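Local coordinates for peptidase S9 prolyl oligopeptidase catalytic domain-containing protein (Pyrococcus horikoshii, PDB 4HXF) that probably acts as a serine peptidase of the prolyl oligopeptidase family, an acylaminoacyl peptidase that selects its substrates by assembling into a hexamer, at residues A[7-19]-A[27-39]. Sequence-based numbering, arbitrary orientation.
Sequences DEKTFTKFAYLSD and VAYVLTKANLESN
Tyr-16 and Thr-32 form an antiparallel hydrogen-bonded pair, joined by Tyr-16 N to Thr-32 O (3.0 Å) and Thr-32 N to Tyr-16 O (2.8 Å). Ser-18 and Val-30 pair likewise, and a water spans Tyr-16 O, Ser-18 OG and Thr-32 OG1. From CB, 3.6 Å from Thr-32 O, the Tyr-16 side chain keeps that oxygen beside CG and CD1, near the ring plane at its edge. With CG anti to the carbonyl carbon (chi1 -62°), the ring reaches back along its own segment, where OH donates to Phe-11 O at 2.6 Å and ties the strand to the preceding 3-10 turn. On the sheet face that carries Leu-17 and Leu-31, Leu-31 CD1 meets Leu-17 CD2 and presses tightly on Ala-15 CB (3.5 Å). Beyond the Tyr-16 and Thr-32 pair, a water bridges the segments, accepting from Ala-34 N and donating to Phe-14 O. Lys-33 bends so that CE comes 3.4 Å from Phe-14 O, while NZ makes a salt bridge to Glu-163 of the second subunit. The hairpin of strands 16-23 and 26-35 opens a four-stranded antiparallel sheet, a propeller blade continued by strand 40-49; Phe-11 and Glu-8 rest on helix 586-605.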
ATOM      1  N   ASP A   7       1.944  38.079 -12.197  1.00 18.10           N
ATOM      2  CA  ASP A   7       2.834  37.697 -11.108  1.00 17.89           C
ATOM      3  C   ASP A   7       3.466  36.368 -11.559  1.00 15.64           C
ATOM      4  O   ASP A   7       3.445  36.011 -12.807  1.00 15.01           O
ATOM      5  CB  ASP A   7       2.073  37.658  -9.794  1.00 18.21           C
ATOM      6  CG  ASP A   7       1.027  36.565  -9.720  1.00 23.51           C
ATOM      7  OD1 ASP A   7       0.930  35.646 -10.581  1.00 18.56           O
ATOM      8  OD2 ASP A   7       0.240  36.593  -8.790  1.00 24.21           O
ATOM      9  N   GLU A   8       4.072  35.664 -10.612  1.00 15.93           N
ATOM     10  CA  GLU A   8       4.826  34.476 -10.896  1.00 16.62           C
ATOM     11  C   GLU A   8       3.947  33.261 -11.256  1.00 14.45           C
ATOM     12  O   GLU A   8       4.495  32.310 -11.721  1.00 15.46           O
ATOM     13  CB  GLU A   8       5.700  34.104  -9.693  1.00 17.87           C
ATOM     14  CG  GLU A   8       4.969  33.580  -8.467  1.00 17.20           C
ATOM     15  CD  GLU A   8       4.406  34.657  -7.534  1.00 21.80           C
ATOM     16  OE1 GLU A   8       3.888  34.288  -6.419  1.00 24.69           O
ATOM     17  OE2 GLU A   8       4.413  35.894  -7.862  1.00 17.82           O
ATOM     18  N   LYS A   9       2.622  33.394 -11.147  1.00 15.15           N
ATOM     19  CA  LYS A   9       1.682  32.282 -11.424  1.00 16.03           C
ATOM     20  C   LYS A   9       0.882  32.520 -12.677  1.00 15.94           C
ATOM     21  O   LYS A   9       0.167  31.648 -13.078  1.00 15.67           O
ATOM     22  CB  LYS A   9       0.697  32.108 -10.252  1.00 18.13           C
ATOM     23  CG  LYS A   9       1.361  31.842  -8.931  1.00 24.71           C
ATOM     24  CD  LYS A   9       0.322  31.554  -7.877  1.00 25.04           C
ATOM     25  CE  LYS A   9       1.103  31.118  -6.652  1.00 31.84           C
ATOM     26  NZ  LYS A   9       0.279  31.273  -5.396  1.00 37.16           N
ATOM     27  N   THR A  10       0.946  33.710 -13.246  1.00 16.05           N
ATOM     28  CA  THR A  10       0.033  33.999 -14.364  1.00 15.52           C
ATOM     29  C   THR A  10       0.166  32.999 -15.569  1.00 15.53           C
ATOM     30  O   THR A  10      -0.857  32.710 -16.224  1.00 15.60           O
ATOM     31  CB  THR A  10       0.195  35.423 -14.908  1.00 17.11           C
ATOM     32  OG1 THR A  10       0.314  36.305 -13.793  1.00 15.68           O
ATOM     33  CG2 THR A  10      -0.948  35.827 -15.801  1.00 18.70           C
ATOM     34  N   PHE A  11       1.359  32.447 -15.736  1.00 14.13           N
ATOM     35  CA  PHE A  11       1.655  31.553 -16.903  1.00 14.16           C
ATOM     36  C   PHE A  11       0.759  30.310 -16.789  1.00 14.73           C
ATOM     37  O   PHE A  11       0.463  29.675 -17.796  1.00 16.43           O
ATOM     38  CB  PHE A  11       3.107  31.173 -16.966  1.00 14.54           C
ATOM     39  CG  PHE A  11       3.502  30.198 -15.963  1.00 15.98           C
ATOM     40  CD1 PHE A  11       3.865  30.615 -14.673  1.00 15.86           C
ATOM     41  CD2 PHE A  11       3.608  28.841 -16.290  1.00 17.22           C
ATOM     42  CE1 PHE A  11       4.213  29.703 -13.697  1.00 16.22           C
ATOM     43  CE2 PHE A  11       3.989  27.918 -15.305  1.00 17.36           C
ATOM     44  CZ  PHE A  11       4.326  28.341 -14.017  1.00 17.05           C
ATOM     45  N   THR A  12       0.264  30.014 -15.610  1.00 14.88           N
ATOM     46  CA  THR A  12      -0.581  28.848 -15.440  1.00 16.33           C
ATOM     47  C   THR A  12      -1.978  29.034 -15.948  1.00 16.09           C
ATOM     48  O   THR A  12      -2.702  28.094 -16.011  1.00 18.12           O
ATOM     49  CB  THR A  12      -0.627  28.337 -13.994  1.00 17.09           C
ATOM     50  OG1 THR A  12      -1.358  29.213 -13.142  1.00 18.73           O
ATOM     51  CG2 THR A  12       0.843  28.039 -13.441  1.00 18.20           C
ATOM     52  N   LYS A  13      -2.390  30.268 -16.181  1.00 16.29           N
ATOM     53  CA  LYS A  13      -3.774  30.599 -16.548  1.00 18.61           C
ATOM     54  C   LYS A  13      -3.894  30.457 -18.077  1.00 18.24           C
ATOM     55  O   LYS A  13      -5.018  30.534 -18.599  1.00 20.81           O
ATOM     56  CB  LYS A  13      -4.113  32.001 -16.067  1.00 20.53           C
ATOM     57  CG  LYS A  13      -4.069  32.042 -14.530  1.00 24.52           C
ATOM     58  CD  LYS A  13      -4.560  33.346 -13.897  1.00 37.70           C
ATOM     59  N   PHE A  14      -2.802  30.328 -18.834  1.00 14.50           N
ATOM     60  CA  PHE A  14      -2.913  30.264 -20.295  1.00 14.62           C
ATOM     61  C   PHE A  14      -3.126  28.854 -20.825  1.00 16.91           C
ATOM     62  O   PHE A  14      -2.590  27.868 -20.309  1.00 20.82           O
ATOM     63  CB  PHE A  14      -1.713  30.893 -21.032  1.00 15.79           C
ATOM     64  CG  PHE A  14      -1.324  32.246 -20.494  1.00 16.64           C
ATOM     65  CD1 PHE A  14      -0.016  32.654 -20.448  1.00 17.08           C
ATOM     66  CD2 PHE A  14      -2.287  33.170 -20.113  1.00 20.42           C
ATOM     67  CE1 PHE A  14       0.374  33.927 -19.930  1.00 16.17           C
ATOM     68  CE2 PHE A  14      -1.893  34.431 -19.567  1.00 19.16           C
ATOM     69  CZ  PHE A  14      -0.555  34.803 -19.500  1.00 18.08           C
ATOM     70  N   ALA A  15      -3.783  28.776 -21.973  1.00 13.82           N
ATOM     71  CA  ALA A  15      -3.891  27.504 -22.723  1.00 14.25           C
ATOM     72  C   ALA A  15      -2.797  27.465 -23.690  1.00 15.58           C
ATOM     73  O   ALA A  15      -2.638  28.446 -24.429  1.00 16.88           O
ATOM     74  CB  ALA A  15      -5.284  27.418 -23.456  1.00 15.47           C
ATOM     75  N   TYR A  16      -2.054  26.319 -23.768  1.00 14.37           N
ATOM     76  CA  TYR A  16      -0.907  26.233 -24.625  1.00 14.46           C
ATOM     77  C   TYR A  16      -1.239  25.181 -25.726  1.00 16.14           C
ATOM     78  O   TYR A  16      -1.536  24.029 -25.442  1.00 19.41           O
ATOM     79  CB  TYR A  16       0.310  25.854 -23.919  1.00 15.96           C
ATOM     80  CG  TYR A  16       0.713  26.830 -22.885  1.00 15.65           C
ATOM     81  CD1 TYR A  16       0.366  26.687 -21.552  1.00 15.32           C
ATOM     82  CD2 TYR A  16       1.451  27.972 -23.244  1.00 17.12           C
ATOM     83  CE1 TYR A  16       0.732  27.668 -20.652  1.00 16.17           C
ATOM     84  CE2 TYR A  16       1.765  28.930 -22.285  1.00 16.70           C
ATOM     85  CZ  TYR A  16       1.414  28.775 -21.017  1.00 17.06           C
ATOM     86  OH  TYR A  16       1.788  29.760 -20.084  1.00 16.73           O
ATOM     87  N   LEU A  17      -1.197  25.625 -26.952  1.00 14.37           N
ATOM     88  CA  LEU A  17      -1.516  24.762 -28.073  1.00 13.60           C
ATOM     89  C   LEU A  17      -0.255  24.312 -28.824  1.00 15.95           C
ATOM     90  O   LEU A  17       0.703  25.110 -29.057  1.00 14.36           O
ATOM     91  CB  LEU A  17      -2.415  25.434 -29.100  1.00 14.82           C
ATOM     92  CG  LEU A  17      -3.748  26.042 -28.655  1.00 15.82           C
ATOM     93  CD1 LEU A  17      -4.504  26.564 -29.863  1.00 15.28           C
ATOM     94  CD2 LEU A  17      -4.516  25.047 -27.763  1.00 15.58           C
ATOM     95  N   SER A  18      -0.303  23.074 -29.292  1.00 15.25           N
ATOM     96  CA  SER A  18       0.838  22.520 -30.063  1.00 15.53           C
ATOM     97  C   SER A  18       0.418  21.398 -31.005  1.00 16.35           C
ATOM     98  O   SER A  18      -0.720  20.882 -30.950  1.00 14.78           O
ATOM     99  CB  SER A  18       1.885  21.953 -29.128  1.00 15.32           C
ATOM    100  OG  SER A  18       1.386  20.838 -28.384  1.00 16.10           O
ATOM    101  N   ASP A  19       1.322  21.059 -31.933  1.00 16.25           N
ATOM    102  CA  ASP A  19       1.231  19.793 -32.748  1.00 16.58           C
ATOM    103  C   ASP A  19      -0.057  19.774 -33.616  1.00 17.92           C
ATOM    104  O   ASP A  19      -0.827  18.827 -33.544  1.00 15.77           O
ATOM    105  CB  ASP A  19       1.432  18.548 -31.929  1.00 16.66           C
ATOM    106  CG  ASP A  19       1.915  17.279 -32.772  1.00 15.03           C
ATOM    107  OD1 ASP A  19       2.124  17.523 -33.986  1.00 20.32           O
ATOM    108  OD2 ASP A  19       2.022  16.252 -32.065  1.00 19.60           O
ATOM    109  N   VAL A  27      -9.196  18.911 -38.026  1.00 23.94           N
ATOM    110  CA  VAL A  27      -7.981  19.418 -37.455  0.50 21.60           C
ATOM    111  C   VAL A  27      -7.819  18.772 -36.101  1.00 21.18           C
ATOM    112  O   VAL A  27      -8.854  18.635 -35.392  1.00 23.40           O
ATOM    113  CB  VAL A  27      -8.148  20.919 -37.384  0.50 21.49           C
ATOM    114  CG1 VAL A  27      -6.901  21.620 -36.843  0.50 21.71           C
ATOM    115  CG2 VAL A  27      -8.402  21.387 -38.814  0.50 19.75           C
ATOM    116  N   ALA A  28      -6.610  18.364 -35.727  1.00 19.23           N
ATOM    117  CA  ALA A  28      -6.344  17.905 -34.362  1.00 17.24           C
ATOM    118  C   ALA A  28      -5.177  18.704 -33.852  1.00 16.82           C
ATOM    119  O   ALA A  28      -4.327  19.181 -34.612  1.00 17.03           O
ATOM    120  CB  ALA A  28      -6.019  16.418 -34.275  1.00 17.86           C
ATOM    121  N   TYR A  29      -5.157  18.892 -32.529  1.00 14.25           N
ATOM    122  CA  TYR A  29      -4.045  19.584 -31.888  1.00 15.14           C
ATOM    123  C   TYR A  29      -4.038  19.244 -30.430  1.00 14.02           C
ATOM    124  O   TYR A  29      -5.021  18.609 -29.922  1.00 14.48           O
ATOM    125  CB  TYR A  29      -4.117  21.132 -32.131  1.00 16.26           C
ATOM    126  CG  TYR A  29      -5.383  21.815 -31.702  1.00 14.56           C
ATOM    127  CD1 TYR A  29      -6.436  21.908 -32.572  1.00 15.58           C
ATOM    128  CD2 TYR A  29      -5.572  22.219 -30.383  1.00 16.01           C
ATOM    129  CE1 TYR A  29      -7.645  22.470 -32.173  1.00 15.76           C
ATOM    130  CE2 TYR A  29      -6.756  22.844 -30.008  1.00 14.56           C
ATOM    131  CZ  TYR A  29      -7.802  22.935 -30.894  1.00 15.26           C
ATOM    132  OH  TYR A  29      -9.006  23.506 -30.587  1.00 16.47           O
ATOM    133  N   VAL A  30      -3.016  19.629 -29.666  1.00 14.58           N
ATOM    134  CA  VAL A  30      -2.863  19.314 -28.255  1.00 14.08           C
ATOM    135  C   VAL A  30      -3.043  20.605 -27.451  1.00 14.73           C
ATOM    136  O   VAL A  30      -2.464  21.625 -27.818  1.00 14.05           O
ATOM    137  CB  VAL A  30      -1.483  18.697 -27.842  1.00 15.32           C
ATOM    138  CG1 VAL A  30      -1.428  18.382 -26.400  1.00 16.62           C
ATOM    139  CG2 VAL A  30      -1.278  17.454 -28.758  1.00 14.57           C
ATOM    140  N   LEU A  31      -3.920  20.525 -26.493  1.00 14.71           N
ATOM    141  CA  LEU A  31      -4.184  21.622 -25.505  1.00 15.33           C
ATOM    142  C   LEU A  31      -3.467  21.211 -24.205  1.00 15.09           C
ATOM    143  O   LEU A  31      -3.764  20.125 -23.649  1.00 15.49           O
ATOM    144  CB  LEU A  31      -5.676  21.730 -25.261  1.00 15.39           C
ATOM    145  CG  LEU A  31      -6.100  22.577 -24.053  1.00 16.71           C
ATOM    146  CD1 LEU A  31      -5.702  24.038 -24.240  1.00 19.81           C
ATOM    147  CD2 LEU A  31      -7.639  22.494 -23.912  1.00 19.20           C
ATOM    148  N   THR A  32      -2.520  22.039 -23.774  1.00 14.19           N
ATOM    149  CA  THR A  32      -1.727  21.817 -22.573  1.00 14.05           C
ATOM    150  C   THR A  32      -2.005  22.861 -21.527  1.00 13.80           C
ATOM    151  O   THR A  32      -2.077  24.020 -21.873  1.00 14.69           O
ATOM    152  CB  THR A  32      -0.215  21.767 -22.853  1.00 14.57           C
ATOM    153  OG1 THR A  32      -0.000  20.696 -23.839  1.00 16.83           O
ATOM    154  CG2 THR A  32       0.656  21.564 -21.566  1.00 15.29           C
ATOM    155  N   LYS A  33      -2.154  22.403 -20.288  1.00 13.63           N
ATOM    156  CA  LYS A  33      -2.314  23.231 -19.133  1.00 13.05           C
ATOM    157  C   LYS A  33      -1.256  22.944 -18.103  1.00 13.37           C
ATOM    158  O   LYS A  33      -1.001  21.768 -17.873  1.00 13.64           O
ATOM    159  CB  LYS A  33      -3.676  23.014 -18.512  1.00 15.27           C
ATOM    160  CG  LYS A  33      -4.803  23.512 -19.444  1.00 16.47           C
ATOM    161  CD  LYS A  33      -4.852  25.028 -19.781  1.00 19.03           C
ATOM    162  CE  LYS A  33      -4.861  25.958 -18.632  1.00 20.61           C
ATOM    163  NZ  LYS A  33      -6.008  25.782 -17.858  1.00 20.15           N
ATOM    164  N   ALA A  34      -0.683  23.972 -17.491  1.00 13.74           N
ATOM    165  CA  ALA A  34       0.205  23.814 -16.344  1.00 13.95           C
ATOM    166  C   ALA A  34      -0.652  23.850 -15.099  1.00 15.33           C
ATOM    167  O   ALA A  34      -1.207  24.932 -14.716  1.00 17.17           O
ATOM    168  CB  ALA A  34       1.206  24.974 -16.374  1.00 13.52           C
ATOM    169  N   ASN A  35      -0.728  22.693 -14.407  1.00 15.92           N
ATOM    170  CA  ASN A  35      -1.535  22.578 -13.192  1.00 17.40           C
ATOM    171  C   ASN A  35      -0.623  22.752 -11.981  1.00 17.83           C
ATOM    172  O   ASN A  35       0.227  21.891 -11.699  1.00 18.62           O
ATOM    173  CB  ASN A  35      -2.241  21.280 -13.167  1.00 18.12           C
ATOM    174  CG  ASN A  35      -3.110  21.099 -11.925  1.00 21.15           C
ATOM    175  OD1 ASN A  35      -2.840  21.651 -10.857  1.00 22.16           O
ATOM    176  ND2 ASN A  35      -4.222  20.351 -12.100  1.00 22.04           N
ATOM    177  N   LEU A  36      -0.688  23.890 -11.374  1.00 18.63           N
ATOM    178  CA  LEU A  36       0.241  24.205 -10.255  1.00 20.05           C
ATOM    179  C   LEU A  36       0.013  23.374  -9.031  1.00 24.09           C
ATOM    180  O   LEU A  36       0.970  22.907  -8.387  1.00 22.19           O
ATOM    181  CB  LEU A  36       0.100  25.689  -9.919  1.00 23.27           C
ATOM    182  CG  LEU A  36       1.132  26.324  -9.005  1.00 25.89           C
ATOM    183  CD1 LEU A  36       2.615  26.090  -9.440  1.00 28.00           C
ATOM    184  CD2 LEU A  36       0.773  27.836  -8.972  1.00 26.62           C
ATOM    185  N   GLU A  37      -1.259  23.050  -8.772  1.00 21.97           N
ATOM    186  CA  GLU A  37      -1.628  22.262  -7.589  1.00 25.21           C
ATOM    187  C   GLU A  37      -1.108  20.849  -7.668  1.00 24.97           C
ATOM    188  O   GLU A  37      -0.557  20.363  -6.693  1.00 28.38           O
ATOM    189  CB  GLU A  37      -3.156  22.279  -7.346  1.00 29.65           C
ATOM    190  CG  GLU A  37      -3.694  23.653  -6.989  1.00 37.56           C
ATOM    191  CD  GLU A  37      -3.656  24.659  -8.132  1.00 45.52           C
ATOM    192  OE1 GLU A  37      -3.875  24.301  -9.357  1.00 37.30           O
ATOM    193  OE2 GLU A  37      -3.394  25.842  -7.764  1.00 44.34           O
ATOM    194  N   SER A  38      -1.304  20.144  -8.793  1.00 21.83           N
ATOM    195  CA  SER A  38      -0.793  18.813  -8.970  1.00 20.48           C
ATOM    196  C   SER A  38       0.663  18.764  -9.351  1.00 20.58           C
ATOM    197  O   SER A  38       1.310  17.710  -9.360  1.00 21.52           O
ATOM    198  CB  SER A  38      -1.647  18.102 -10.017  1.00 22.29           C
ATOM    199  OG  SER A  38      -1.408  18.676 -11.323  1.00 23.20           O
ATOM    200  N   ASN A  39       1.177  19.933  -9.789  1.00 19.17           N
ATOM    201  CA  ASN A  39       2.511  20.098 -10.334  1.00 18.50           C
ATOM    202  C   ASN A  39       2.815  19.270 -11.554  1.00 20.73           C
ATOM    203  O   ASN A  39       3.879  18.664 -11.748  1.00 19.89           O
ATOM    204  CB  ASN A  39       3.596  19.977  -9.223  1.00 18.87           C
ATOM    205  CG  ASN A  39       4.923  20.577  -9.685  1.00 18.72           C
ATOM    206  OD1 ASN A  39       4.940  21.485 -10.494  1.00 19.32           O
ATOM    207  ND2 ASN A  39       6.070  19.995  -9.230  1.00 22.97           N
TER
HETATM  208  O   HOH W   1      -1.601  26.592 -18.107  1.00 16.77           O
HETATM  209  O   HOH W   2      -3.786  25.716 -14.813  1.00 21.74           O
HETATM  210  O   HOH W   3       0.256  21.858 -26.265  1.00 15.73           O